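Local coordinates for protein 3,6-diketocamphane 1,6 monooxygenase (Pseudomonas putida, PDB 4UWM) that uses reduced FMN and molecular oxygen to convert a camphor-derived diketone into a lactone, a Baeyer-Villiger step in the breakdown of (-)-camphor, at residues K28-A33 against L66-I71. Sequence-based numbering, arbitrary orientation. Where two conformers were deposited one is given.
Sequences KSAVQA and LQTKNI
A30, V31 and A33 on helix 19-35 meet Q67, T68 and I71 of the loop that leads from helix 57-65 into strand 72-79 in a largely buried van der Waals contact, in which methyl groups lie against another methyl or against oxygen atoms. The closest meeting is that of two methyls: CD1 of I71 lies 3.6 Å from CB of A33. I71 gets there by an extended side chain, its CG1 anti to the backbone N (chi1 -162°) and CD1 carrying on outward, while the small alanine lets that CD1 rest on its methyl. The loop backbone comes nearest the helix at V31 and T68, whose CA atoms are 5.8 Å apart. CG2 of T68 rests 3.8 Å from the backbone O of A30, and OG1 is turned back to the end of helix 57-65, bonding to A64 O and also to R102. A threonine suits the place because it offers both a methyl and a hydroxyl. V31 marks the partly exposed border: its CG2, set beside its own backbone N, is 3.9 Å from the backbone O of Q67. Polar anchorage comes from D34, the next residue of the helix, whose carboxylate accepts the backbone N-H groups of K69, N70 and I71 and so ties the turn to the helix. A30 and I71 also touch M41 of strand 40-43, and A30 and T68 reach F73. The arrangement joins two successive beta-alpha units of the TIM barrel of the bacterial luciferase family, one outer helix packing against the loop that enters the next-but-one parallel strand.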
loop_
_atom_site.group_PDB
_atom_site.type_symbol
_atom_site.label_atom_id
_atom_site.label_comp_id
_atom_site.label_asym_id
_atom_site.label_seq_id
_atom_site.Cartn_x
_atom_site.Cartn_y
_atom_site.Cartn_z
ATOM N N LYS A 28 -10.870 11.307 -5.310
ATOM C CA LYS A 28 -11.645 12.281 -6.081
ATOM C C LYS A 28 -10.734 13.275 -6.790
ATOM O O LYS A 28 -10.990 13.644 -7.949
ATOM C CB LYS A 28 -12.714 12.955 -5.202
ATOM C CG LYS A 28 -13.837 11.994 -4.829
ATOM C CD LYS A 28 -14.821 12.543 -3.801
ATOM C CE LYS A 28 -15.926 11.520 -3.537
ATOM N NZ LYS A 28 -16.794 11.886 -2.383
ATOM N N SER A 29 -9.657 13.669 -6.121
ATOM C CA SER A 29 -8.668 14.584 -6.676
ATOM C C SER A 29 -7.948 13.950 -7.866
ATOM O O SER A 29 -7.777 14.603 -8.893
ATOM C CB SER A 29 -7.652 15.014 -5.615
ATOM O OG SER A 29 -8.178 16.016 -4.753
ATOM N N ALA A 30 -7.547 12.674 -7.734
ATOM C CA ALA A 30 -6.844 11.984 -8.818
ATOM C C ALA A 30 -7.731 11.857 -10.073
ATOM O O ALA A 30 -7.272 12.123 -11.191
ATOM C CB ALA A 30 -6.390 10.600 -8.352
ATOM N N VAL A 31 -8.980 11.441 -9.876
ATOM C CA VAL A 31 -9.957 11.315 -10.975
ATOM C C VAL A 31 -10.187 12.668 -11.693
ATOM O O VAL A 31 -10.118 12.738 -12.922
ATOM C CB VAL A 31 -11.300 10.704 -10.497
ATOM C CG1 VAL A 31 -12.349 10.702 -11.609
ATOM C CG2 VAL A 31 -11.087 9.286 -9.990
ATOM N N GLN A 32 -10.405 13.739 -10.932
ATOM C CA GLN A 32 -10.706 15.044 -11.533
ATOM C C GLN A 32 -9.483 15.569 -12.288
ATOM O O GLN A 32 -9.629 16.113 -13.381
ATOM C CB GLN A 32 -11.185 16.047 -10.473
ATOM C CG GLN A 32 -11.730 17.372 -11.017
ATOM C CD GLN A 32 -10.648 18.399 -11.348
ATOM O OE1 GLN A 32 -9.525 18.367 -10.823
ATOM N NE2 GLN A 32 -10.993 19.333 -12.220
ATOM N N ALA A 33 -8.282 15.402 -11.714
ATOM C CA ALA A 33 -7.064 15.875 -12.371
ATOM C C ALA A 33 -6.856 15.129 -13.686
ATOM O O ALA A 33 -6.530 15.744 -14.709
ATOM C CB ALA A 33 -5.848 15.756 -11.450
ATOM N N LEU A 66 -6.899 2.205 -11.238
ATOM C CA LEU A 66 -7.818 1.720 -12.259
ATOM C C LEU A 66 -8.970 2.707 -12.466
ATOM O O LEU A 66 -9.843 2.438 -13.258
ATOM C CB LEU A 66 -8.334 0.301 -11.953
ATOM C CG LEU A 66 -7.285 -0.825 -11.716
ATOM C CD1 LEU A 66 -7.898 -2.213 -11.724
ATOM C CD2 LEU A 66 -6.144 -0.787 -12.716
ATOM N N GLN A 67 -8.940 3.839 -11.758
ATOM C CA GLN A 67 -9.991 4.855 -11.887
ATOM C C GLN A 67 -9.552 6.000 -12.784
ATOM O O GLN A 67 -10.283 6.966 -12.969
ATOM C CB GLN A 67 -10.400 5.408 -10.515
ATOM C CG GLN A 67 -11.040 4.377 -9.600
ATOM C CD GLN A 67 -11.711 4.991 -8.392
ATOM O OE1 GLN A 67 -12.457 5.973 -8.504
ATOM N NE2 GLN A 67 -11.468 4.405 -7.225
ATOM N N THR A 68 -8.362 5.888 -13.349
ATOM C CA THR A 68 -7.795 6.957 -14.147
ATOM C C THR A 68 -7.200 6.330 -15.393
ATOM O O THR A 68 -6.911 5.115 -15.393
ATOM C CB THR A 68 -6.693 7.715 -13.376
ATOM O OG1 THR A 68 -5.733 6.781 -12.869
ATOM C CG2 THR A 68 -7.275 8.504 -12.188
ATOM N N LYS A 69 -6.984 7.158 -16.423
ATOM C CA LYS A 69 -6.523 6.684 -17.727
ATOM C C LYS A 69 -5.122 7.162 -18.088
ATOM O O LYS A 69 -4.299 6.383 -18.539
ATOM C CB LYS A 69 -7.515 7.097 -18.831
ATOM C CG LYS A 69 -8.663 6.117 -19.061
ATOM C CD LYS A 69 -10.026 6.711 -18.734
ATOM C CE LYS A 69 -10.459 6.441 -17.302
ATOM N NZ LYS A 69 -11.858 6.896 -17.071
ATOM N N ASN A 70 -4.855 8.446 -17.895
ATOM C CA ASN A 70 -3.608 9.027 -18.359
ATOM C C ASN A 70 -2.655 9.570 -17.327
ATOM O O ASN A 70 -1.454 9.592 -17.567
ATOM C CB ASN A 70 -3.898 10.167 -19.354
ATOM C CG ASN A 70 -4.833 9.736 -20.461
ATOM O OD1 ASN A 70 -4.589 8.750 -21.149
ATOM N ND2 ASN A 70 -5.920 10.453 -20.615
ATOM N N ILE A 71 -3.179 10.085 -16.220
ATOM C CA ILE A 71 -2.341 10.777 -15.253
ATOM C C ILE A 71 -1.265 9.809 -14.730
ATOM O O ILE A 71 -1.521 8.612 -14.606
ATOM C CB ILE A 71 -3.206 11.386 -14.109
ATOM C CG1 ILE A 71 -2.443 12.466 -13.345
ATOM C CG2 ILE A 71 -3.836 10.287 -13.238
ATOM C CD1 ILE A 71 -3.356 13.398 -12.557
#